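Local atomic coordinates of ESX secretion system protein EccC (Thermomonospora curvata, PDB entry 4NH0), a protein that forms part of the ESX type VII secretion system, which exports proteins including EsxA and EsxB, has weak intrinsic ATPase activity and might be the translocase subunit. Residues V729-F740 with Q791-I801; L1057-P1065 with P1090-M1098. All coordinates share one frame; numbering follows the deposited sequence.

Interaction 1 (V729-F740 with Q791-I801)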
loop_
_atom_site.group_PDB
_atom_site.type_symbol
_atom_site.label_atom_id
_atom_site.label_comp_id
_atom_site.label_asym_id
_atom_site.label_seq_id
_atom_site.Cartn_x
_atom_site.Cartn_y
_atom_site.Cartn_z
ATOM N N VAL A 729 3.326 -15.033 15.509
ATOM C CA VAL A 729 2.240 -15.282 14.569
ATOM C C VAL A 729 2.250 -16.734 14.103
ATOM O O VAL A 729 1.198 -17.348 13.934
ATOM C CB VAL A 729 2.330 -14.346 13.350
ATOM C CG1 VAL A 729 1.177 -14.596 12.397
ATOM C CG2 VAL A 729 2.341 -12.896 13.799
ATOM N N SER A 730 3.447 -17.278 13.905
ATOM C CA SER A 730 3.601 -18.671 13.506
ATOM C C SER A 730 2.987 -19.599 14.546
ATOM O O SER A 730 2.364 -20.601 14.206
ATOM C CB SER A 730 5.077 -19.015 13.305
ATOM O OG SER A 730 5.657 -18.217 12.289
ATOM N N ALA A 731 3.167 -19.251 15.816
ATOM C CA ALA A 731 2.621 -20.036 16.915
ATOM C C ALA A 731 1.101 -19.939 16.958
ATOM O O ALA A 731 0.416 -20.931 17.206
ATOM C CB ALA A 731 3.217 -19.583 18.235
ATOM N N LEU A 732 0.580 -18.739 16.721
ATOM C CA LEU A 732 -0.861 -18.521 16.710
ATOM C C LEU A 732 -1.520 -19.310 15.589
ATOM O O LEU A 732 -2.615 -19.846 15.753
ATOM C CB LEU A 732 -1.180 -17.034 16.562
ATOM C CG LEU A 732 -2.664 -16.701 16.397
ATOM C CD1 LEU A 732 -3.437 -17.100 17.639
ATOM C CD2 LEU A 732 -2.852 -15.231 16.099
ATOM N N LEU A 733 -0.844 -19.375 14.447
ATOM C CA LEU A 733 -1.349 -20.119 13.304
ATOM C C LEU A 733 -1.466 -21.600 13.635
ATOM O O LEU A 733 -2.489 -22.224 13.367
ATOM C CB LEU A 733 -0.444 -19.918 12.089
ATOM C CG LEU A 733 -0.894 -20.596 10.797
ATOM C CD1 LEU A 733 -2.313 -20.188 10.452
ATOM C CD2 LEU A 733 0.052 -20.262 9.658
ATOM N N GLU A 734 -0.413 -22.155 14.226
ATOM C CA GLU A 734 -0.402 -23.559 14.615
ATOM C C GLU A 734 -1.455 -23.842 15.681
ATOM O O GLU A 734 -2.060 -24.913 15.698
ATOM C CB GLU A 734 0.982 -23.963 15.124
ATOM C CG GLU A 734 2.087 -23.815 14.093
ATOM C CD GLU A 734 3.465 -24.035 14.683
ATOM O OE1 GLU A 734 3.557 -24.629 15.777
ATOM O OE2 GLU A 734 4.456 -23.609 14.053
ATOM N N GLN A 735 -1.666 -22.876 16.567
ATOM C CA GLN A 735 -2.669 -23.003 17.616
ATOM C C GLN A 735 -4.069 -23.033 17.021
ATOM O O GLN A 735 -4.883 -23.881 17.375
ATOM C CB GLN A 735 -2.548 -21.857 18.620
ATOM C CG GLN A 735 -3.645 -21.838 19.670
ATOM C CD GLN A 735 -3.492 -20.696 20.653
ATOM O OE1 GLN A 735 -2.422 -20.100 20.771
ATOM N NE2 GLN A 735 -4.566 -20.384 21.366
ATOM N N ARG A 736 -4.341 -22.108 16.108
ATOM C CA ARG A 736 -5.639 -22.045 15.452
ATOM C C ARG A 736 -5.847 -23.211 14.494
ATOM O O ARG A 736 -6.979 -23.590 14.209
ATOM C CB ARG A 736 -5.798 -20.723 14.703
ATOM C CG ARG A 736 -5.981 -19.526 15.610
ATOM C CD ARG A 736 -6.270 -18.267 14.816
ATOM N NE ARG A 736 -6.701 -17.171 15.679
ATOM C CZ ARG A 736 -7.027 -15.962 15.240
ATOM N NH1 ARG A 736 -6.969 -15.685 13.946
ATOM N NH2 ARG A 736 -7.411 -15.026 16.094
ATOM N N GLU A 737 -4.752 -23.772 13.993
ATOM C CA GLU A 737 -4.828 -24.925 13.104
ATOM C C GLU A 737 -5.420 -26.129 13.821
ATOM O O GLU A 737 -6.155 -26.916 13.231
ATOM C CB GLU A 737 -3.445 -25.280 12.553
ATOM C CG GLU A 737 -3.058 -24.530 11.290
ATOM C CD GLU A 737 -1.709 -24.962 10.751
ATOM O OE1 GLU A 737 -0.949 -25.611 11.499
ATOM O OE2 GLU A 737 -1.411 -24.656 9.579
ATOM N N GLN A 738 -5.095 -26.262 15.101
ATOM C CA GLN A 738 -5.562 -27.391 15.891
ATOM C C GLN A 738 -6.877 -27.086 16.594
ATOM O O GLN A 738 -7.804 -27.891 16.563
ATOM C CB GLN A 738 -4.502 -27.798 16.916
ATOM C CG GLN A 738 -3.220 -28.328 16.299
ATOM C CD GLN A 738 -3.449 -29.568 15.459
ATOM O OE1 GLN A 738 -4.342 -30.368 15.741
ATOM N NE2 GLN A 738 -2.642 -29.735 14.418
ATOM N N GLU A 739 -6.958 -25.915 17.218
ATOM C CA GLU A 739 -8.119 -25.558 18.027
ATOM C C GLU A 739 -9.405 -25.436 17.212
ATOM O O GLU A 739 -10.463 -25.858 17.667
ATOM C CB GLU A 739 -7.853 -24.255 18.782
ATOM C CG GLU A 739 -6.864 -24.403 19.930
ATOM C CD GLU A 739 -6.759 -23.153 20.781
ATOM O OE1 GLU A 739 -6.022 -23.179 21.788
ATOM O OE2 GLU A 739 -7.414 -22.145 20.442
ATOM N N PHE A 740 -9.317 -24.871 16.013
ATOM C CA PHE A 740 -10.502 -24.687 15.175
ATOM C C PHE A 740 -11.189 -26.008 14.846
ATOM O O PHE A 740 -12.405 -26.058 14.680
ATOM C CB PHE A 740 -10.147 -23.959 13.876
ATOM C CG PHE A 740 -10.114 -22.463 14.004
ATOM C CD1 PHE A 740 -9.932 -21.859 15.234
ATOM C CD2 PHE A 740 -10.288 -21.661 12.891
ATOM C CE1 PHE A 740 -9.908 -20.484 15.348
ATOM C CE2 PHE A 740 -10.267 -20.285 12.999
ATOM C CZ PHE A 740 -10.075 -19.698 14.229
ATOM N N GLN A 791 4.987 -19.409 4.392
ATOM C CA GLN A 791 4.039 -20.440 4.793
ATOM C C GLN A 791 2.897 -19.854 5.614
ATOM O O GLN A 791 1.797 -20.403 5.630
ATOM C CB GLN A 791 4.740 -21.547 5.578
ATOM C CG GLN A 791 5.026 -22.786 4.747
ATOM C CD GLN A 791 5.216 -24.027 5.593
ATOM O OE1 GLN A 791 6.110 -24.088 6.436
ATOM N NE2 GLN A 791 4.368 -25.026 5.374
ATOM N N LEU A 792 3.161 -18.745 6.299
ATOM C CA LEU A 792 2.108 -18.012 6.989
ATOM C C LEU A 792 1.040 -17.594 5.994
ATOM O O LEU A 792 -0.153 -17.708 6.260
ATOM C CB LEU A 792 2.669 -16.782 7.704
ATOM C CG LEU A 792 2.997 -16.890 9.192
ATOM C CD1 LEU A 792 3.965 -18.027 9.458
ATOM C CD2 LEU A 792 3.565 -15.573 9.695
ATOM N N ALA A 793 1.484 -17.118 4.837
ATOM C CA ALA A 793 0.576 -16.671 3.793
ATOM C C ALA A 793 -0.112 -17.845 3.108
ATOM O O ALA A 793 -1.242 -17.725 2.639
ATOM C CB ALA A 793 1.325 -15.834 2.773
ATOM N N ALA A 794 0.573 -18.982 3.065
ATOM C CA ALA A 794 0.101 -20.138 2.311
ATOM C C ALA A 794 -1.100 -20.833 2.947
ATOM O O ALA A 794 -1.735 -21.677 2.315
ATOM C CB ALA A 794 1.236 -21.132 2.128
ATOM N N ARG A 795 -1.414 -20.487 4.191
ATOM C CA ARG A 795 -2.496 -21.157 4.904
ATOM C C ARG A 795 -3.077 -20.310 6.031
ATOM O O ARG A 795 -3.832 -20.811 6.861
ATOM C CB ARG A 795 -2.001 -22.491 5.468
ATOM C CG ARG A 795 -0.650 -22.397 6.154
ATOM C CD ARG A 795 -0.241 -23.717 6.782
ATOM N NE ARG A 795 1.079 -23.632 7.400
ATOM C CZ ARG A 795 1.626 -24.596 8.131
ATOM N NH1 ARG A 795 2.833 -24.431 8.654
ATOM N NH2 ARG A 795 0.965 -25.725 8.342
ATOM N N GLY A 796 -2.731 -19.028 6.053
ATOM C CA GLY A 796 -3.145 -18.154 7.135
ATOM C C GLY A 796 -4.521 -17.538 6.980
ATOM O O GLY A 796 -5.188 -17.257 7.973
ATOM N N LEU A 797 -4.947 -17.323 5.740
ATOM C CA LEU A 797 -6.221 -16.661 5.473
ATOM C C LEU A 797 -7.411 -17.440 6.016
ATOM O O LEU A 797 -8.400 -16.852 6.453
ATOM C CB LEU A 797 -6.398 -16.431 3.974
ATOM C CG LEU A 797 -5.590 -15.272 3.399
ATOM C CD1 LEU A 797 -5.912 -15.058 1.930
ATOM C CD2 LEU A 797 -5.853 -14.013 4.200
ATOM N N GLY A 798 -7.312 -18.763 5.992
ATOM C CA GLY A 798 -8.374 -19.609 6.499
ATOM C C GLY A 798 -8.460 -19.566 8.010
ATOM O O GLY A 798 -9.450 -19.999 8.596
ATOM N N TYR A 799 -7.417 -19.038 8.642
ATOM C CA TYR A 799 -7.361 -18.966 10.095
ATOM C C TYR A 799 -7.187 -17.535 10.588
ATOM O O TYR A 799 -6.812 -17.308 11.736
ATOM C CB TYR A 799 -6.231 -19.852 10.623
ATOM C CG TYR A 799 -6.451 -21.321 10.350
ATOM C CD1 TYR A 799 -7.427 -22.032 11.031
ATOM C CD2 TYR A 799 -5.688 -21.997 9.411
ATOM C CE1 TYR A 799 -7.638 -23.373 10.786
ATOM C CE2 TYR A 799 -5.891 -23.340 9.160
ATOM C CZ TYR A 799 -6.868 -24.021 9.850
ATOM O OH TYR A 799 -7.077 -25.358 9.607
ATOM N N GLY A 800 -7.460 -16.571 9.717
ATOM C CA GLY A 800 -7.454 -15.172 10.102
ATOM C C GLY A 800 -6.086 -14.535 10.234
ATOM O O GLY A 800 -5.932 -13.528 10.924
ATOM N N ILE A 801 -5.089 -15.116 9.579
ATOM C CA ILE A 801 -3.760 -14.519 9.551
ATOM C C ILE A 801 -3.496 -13.926 8.174
ATOM O O ILE A 801 -3.472 -14.639 7.173
ATOM C CB ILE A 801 -2.656 -15.538 9.896
ATOM C CG1 ILE A 801 -2.625 -15.814 11.400
ATOM C CG2 ILE A 801 -1.299 -15.014 9.469
ATOM C CD1 ILE A 801 -3.630 -16.835 11.869
#
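R736 NH1 donates a hydrogen bond to Y799 O, 2.7 Å away, with an N-H...O angle of 153°; the carbonyl oxygen lies at the edge of the guanidinium, close to its plane. The same guanidinium forms a salt bridge through NE to D763 and a hydrogen bond through NH2 to the carbonyl of G766, while L732 CD2 lies over one of its faces. These three polar partners and the methyl over its face probably restrict rotation of the buried guanidinium. The tyrosine ring packs against helix 719-742: E737 CA sits over one face, 4.2 Å from the centroid, as a CH-pi contact, and F740 CD2 lies 3.4 Å from Y799 CD1, near the tyrosine plane, with the two ring planes oblique to each other. Within the second FtsK domain, a P-loop NTPase fold, the contact packs this helix against the C-terminal part of helix 784-795 and the turn that leads into strand 801-807. G796 O braces that turn, accepting from Y799 N and I801 N on opposite faces of its carbonyl plane. L733, with CG anti to the backbone N (chi1 -177°), brings CD1 against both Y799 CB and I801 CD1, and V729 CG1 continues the apolar seam to L792 CD2 at 3.7 Å. Toward solvent, E737 OE2 and R795 NH2 form a salt bridge of 2.9 Å, their carboxylate and guanidinium planes 64° apart.

Interaction 2 (L1057-P1065 with P1090-M1098)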
loop_
_atom_site.group_PDB
_atom_site.type_symbol
_atom_site.label_atom_id
_atom_site.label_comp_id
_atom_site.label_asym_id
_atom_site.label_seq_id
_atom_site.Cartn_x
_atom_site.Cartn_y
_atom_site.Cartn_z
ATOM N N LEU A 1057 42.965 -33.661 33.119
ATOM C CA LEU A 1057 41.823 -34.370 32.547
ATOM C C LEU A 1057 42.228 -35.303 31.411
ATOM O O LEU A 1057 41.430 -36.122 30.959
ATOM C CB LEU A 1057 40.772 -33.379 32.040
ATOM C CG LEU A 1057 39.862 -32.691 33.062
ATOM C CD1 LEU A 1057 39.260 -33.715 34.008
ATOM C CD2 LEU A 1057 40.593 -31.598 33.830
ATOM N N ARG A 1058 43.470 -35.171 30.958
ATOM C CA ARG A 1058 43.975 -35.926 29.812
ATOM C C ARG A 1058 43.792 -37.456 29.878
ATOM O O ARG A 1058 43.407 -38.059 28.876
ATOM C CB ARG A 1058 45.458 -35.600 29.597
ATOM C CG ARG A 1058 46.085 -36.288 28.396
ATOM C CD ARG A 1058 45.311 -36.000 27.121
ATOM N NE ARG A 1058 45.914 -36.651 25.962
ATOM C CZ ARG A 1058 45.703 -37.920 25.625
ATOM N NH1 ARG A 1058 44.906 -38.681 26.364
ATOM N NH2 ARG A 1058 46.293 -38.429 24.553
ATOM N N PRO A 1059 44.066 -38.092 31.036
ATOM C CA PRO A 1059 43.929 -39.555 31.057
ATOM C C PRO A 1059 42.524 -40.075 30.744
ATOM O O PRO A 1059 42.389 -41.198 30.259
ATOM C CB PRO A 1059 44.312 -39.917 32.495
ATOM C CG PRO A 1059 45.207 -38.826 32.926
ATOM C CD PRO A 1059 44.653 -37.592 32.293
ATOM N N LEU A 1060 41.500 -39.271 31.010
ATOM C CA LEU A 1060 40.118 -39.711 30.835
ATOM C C LEU A 1060 39.653 -39.649 29.381
ATOM O O LEU A 1060 38.538 -40.061 29.064
ATOM C CB LEU A 1060 39.186 -38.869 31.706
ATOM C CG LEU A 1060 39.387 -38.986 33.217
ATOM C CD1 LEU A 1060 38.512 -37.988 33.953
ATOM C CD2 LEU A 1060 39.098 -40.402 33.684
ATOM N N ALA A 1061 40.515 -39.144 28.504
ATOM C CA ALA A 1061 40.155 -38.923 27.106
ATOM C C ALA A 1061 39.814 -40.218 26.372
ATOM O O ALA A 1061 39.028 -40.213 25.424
ATOM C CB ALA A 1061 41.281 -38.198 26.388
ATOM N N GLU A 1062 40.406 -41.323 26.813
ATOM C CA GLU A 1062 40.210 -42.611 26.158
ATOM C C GLU A 1062 38.961 -43.330 26.660
ATOM O O GLU A 1062 38.565 -44.358 26.110
ATOM C CB GLU A 1062 41.445 -43.493 26.356
ATOM C CG GLU A 1062 42.210 -43.216 27.643
ATOM C CD GLU A 1062 43.671 -43.615 27.548
ATOM O OE1 GLU A 1062 44.324 -43.236 26.552
ATOM O OE2 GLU A 1062 44.167 -44.306 28.463
ATOM N N LEU A 1063 38.340 -42.778 27.697
ATOM C CA LEU A 1063 37.165 -43.396 28.302
ATOM C C LEU A 1063 35.873 -42.750 27.814
ATOM O O LEU A 1063 34.808 -43.367 27.846
ATOM C CB LEU A 1063 37.244 -43.314 29.829
ATOM C CG LEU A 1063 37.983 -44.425 30.582
ATOM C CD1 LEU A 1063 39.421 -44.574 30.109
ATOM C CD2 LEU A 1063 37.944 -44.162 32.076
ATOM N N LEU A 1064 35.980 -41.505 27.359
ATOM C CA LEU A 1064 34.824 -40.728 26.913
ATOM C C LEU A 1064 33.955 -41.396 25.835
ATOM O O LEU A 1064 32.736 -41.230 25.851
ATOM C CB LEU A 1064 35.287 -39.358 26.414
ATOM C CG LEU A 1064 36.033 -38.509 27.446
ATOM C CD1 LEU A 1064 36.336 -37.127 26.894
ATOM C CD2 LEU A 1064 35.233 -38.414 28.733
ATOM N N PRO A 1065 34.563 -42.130 24.883
ATOM C CA PRO A 1065 33.665 -42.840 23.964
ATOM C C PRO A 1065 32.898 -43.968 24.649
ATOM O O PRO A 1065 31.753 -44.242 24.290
ATOM C CB PRO A 1065 34.617 -43.399 22.902
ATOM C CG PRO A 1065 35.807 -42.514 22.960
ATOM C CD PRO A 1065 35.956 -42.154 24.403
ATOM N N PRO A 1090 42.462 -33.371 22.857
ATOM C CA PRO A 1090 41.970 -34.750 22.971
ATOM C C PRO A 1090 40.616 -34.872 23.670
ATOM O O PRO A 1090 39.747 -35.599 23.191
ATOM C CB PRO A 1090 43.061 -35.437 23.793
ATOM C CG PRO A 1090 44.294 -34.685 23.458
ATOM C CD PRO A 1090 43.866 -33.255 23.289
ATOM N N ILE A 1091 40.445 -34.165 24.783
ATOM C CA ILE A 1091 39.188 -34.193 25.522
ATOM C C ILE A 1091 38.044 -33.597 24.705
ATOM O O ILE A 1091 37.061 -34.273 24.412
ATOM C CB ILE A 1091 39.299 -33.429 26.854
ATOM C CG1 ILE A 1091 40.193 -34.189 27.834
ATOM C CG2 ILE A 1091 37.927 -33.227 27.469
ATOM C CD1 ILE A 1091 39.599 -35.492 28.308
ATOM N N ILE A 1092 38.190 -32.330 24.335
ATOM C CA ILE A 1092 37.137 -31.603 23.639
ATOM C C ILE A 1092 36.871 -32.154 22.240
ATOM O O ILE A 1092 35.721 -32.247 21.815
ATOM C CB ILE A 1092 37.478 -30.102 23.541
ATOM C CG1 ILE A 1092 37.551 -29.487 24.939
ATOM C CG2 ILE A 1092 36.453 -29.365 22.699
ATOM C CD1 ILE A 1092 37.685 -27.980 24.941
ATOM N N GLN A 1093 37.930 -32.538 21.532
ATOM C CA GLN A 1093 37.787 -32.992 20.151
ATOM C C GLN A 1093 36.962 -34.271 20.063
ATOM O O GLN A 1093 36.330 -34.536 19.042
ATOM C CB GLN A 1093 39.161 -33.206 19.502
ATOM C CG GLN A 1093 39.864 -34.504 19.879
ATOM C CD GLN A 1093 39.596 -35.624 18.889
ATOM O OE1 GLN A 1093 38.978 -35.409 17.846
ATOM N NE2 GLN A 1093 40.058 -36.825 19.214
ATOM N N ARG A 1094 36.962 -35.058 21.134
ATOM C CA ARG A 1094 36.209 -36.305 21.154
ATOM C C ARG A 1094 34.791 -36.078 21.663
ATOM O O ARG A 1094 33.860 -36.761 21.244
ATOM C CB ARG A 1094 36.924 -37.353 22.006
ATOM C CG ARG A 1094 37.313 -38.594 21.222
ATOM C CD ARG A 1094 38.470 -39.335 21.868
ATOM N NE ARG A 1094 38.891 -40.475 21.058
ATOM C CZ ARG A 1094 40.109 -41.004 21.087
ATOM N NH1 ARG A 1094 41.038 -40.493 21.885
ATOM N NH2 ARG A 1094 40.402 -42.041 20.316
ATOM N N ILE A 1095 34.635 -35.115 22.567
ATOM C CA ILE A 1095 33.314 -34.723 23.043
ATOM C C ILE A 1095 32.479 -34.194 21.886
ATOM O O ILE A 1095 31.327 -34.584 21.708
ATOM C CB ILE A 1095 33.404 -33.654 24.146
ATOM C CG1 ILE A 1095 33.868 -34.285 25.459
ATOM C CG2 ILE A 1095 32.062 -32.973 24.344
ATOM C CD1 ILE A 1095 33.834 -33.337 26.632
ATOM N N LYS A 1096 33.076 -33.312 21.091
ATOM C CA LYS A 1096 32.406 -32.762 19.921
ATOM C C LYS A 1096 32.171 -33.837 18.868
ATOM O O LYS A 1096 31.164 -33.818 18.161
ATOM C CB LYS A 1096 33.222 -31.613 19.324
ATOM C CG LYS A 1096 32.617 -31.028 18.057
ATOM C CD LYS A 1096 33.336 -29.771 17.607
ATOM C CE LYS A 1096 32.714 -29.223 16.334
ATOM N NZ LYS A 1096 33.360 -27.958 15.893
ATOM N N GLU A 1097 33.102 -34.780 18.772
ATOM C CA GLU A 1097 33.027 -35.823 17.758
ATOM C C GLU A 1097 31.846 -36.754 17.998
ATOM O O GLU A 1097 31.203 -37.204 17.052
ATOM C CB GLU A 1097 34.327 -36.629 17.721
ATOM C CG GLU A 1097 34.432 -37.576 16.536
ATOM C CD GLU A 1097 35.719 -38.374 16.538
ATOM O OE1 GLU A 1097 36.544 -38.174 17.454
ATOM O OE2 GLU A 1097 35.908 -39.201 15.621
ATOM N N MET A 1098 31.557 -37.035 19.264
ATOM C CA MET A 1098 30.462 -37.937 19.605
ATOM C C MET A 1098 29.135 -37.192 19.713
ATOM O O MET A 1098 28.182 -37.689 20.312
ATOM C CB MET A 1098 30.766 -38.684 20.905
ATOM C CG MET A 1098 30.981 -37.808 22.118
ATOM S SD MET A 1098 31.679 -38.757 23.480
ATOM C CE MET A 1098 30.579 -40.169 23.506
#
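I1091 CD1 packs against A1061, 3.7 Å from A1061 CB, with L1064 CD1 meeting the same methyl at 3.9 Å. The contact belongs to the third FtsK domain, a P-loop NTPase fold, where the connection between the parallel neighbours 1039-1045 and 1072-1078 lies against helix 1090-1097. No hydrogen bond joins the two segments, so their fit rests on packing. With CG1 anti to its carbonyl carbon (chi1 -70°), I1091 turns CD1 toward the 1057-1065 segment, and its side chain crosses L1064 at about a right angle. One helical turn on, I1095 CG1 touches L1064 CD1 at 4.0 Å. Further out, arginine side chains flank this apolar centre. R1058, bent at chi2 (55°), lays one guanidinium face over P1090 CB, while its NE comes within 3.6 Å of P1090 CG. R1094 extends past A1061 O with its CD and passes P1065 CG obliquely with its NE. Behind the first shell, strand 1072-1078 backs the centre: L1064 rests on L1072 and L1074, and both I1091 and I1095 on I1076. L1060 packs on V1008 and I1011 of helix 1001-1017, tying this segment to another element of the domain. At the far end M1098, bent at chi3, brings CE to 3.4 Å from L1064 O and 4.1 Å from P1065 CA.

Interactions 1 and 2 belong to successive FtsK domains, the second and the third; their centres are about 46 Å apart and they do not touch. Each is partly buried and lies away from the nucleotide-binding sites. They share no element: interaction 1 joins a helix to the C-terminal part of another and the turn into strand 801-807, interaction 2 a strand-to-strand connection to a helix. In interaction 1 R736 is buried and bonds across the contact, R795 lies at the exposed margin in a salt bridge, and aromatic contacts add to the leucine packing. In interaction 2 aliphatic side chains dominate, and R1058 and R1094 flank the apolar centre, touching proline and backbone atoms without bonds across the contact.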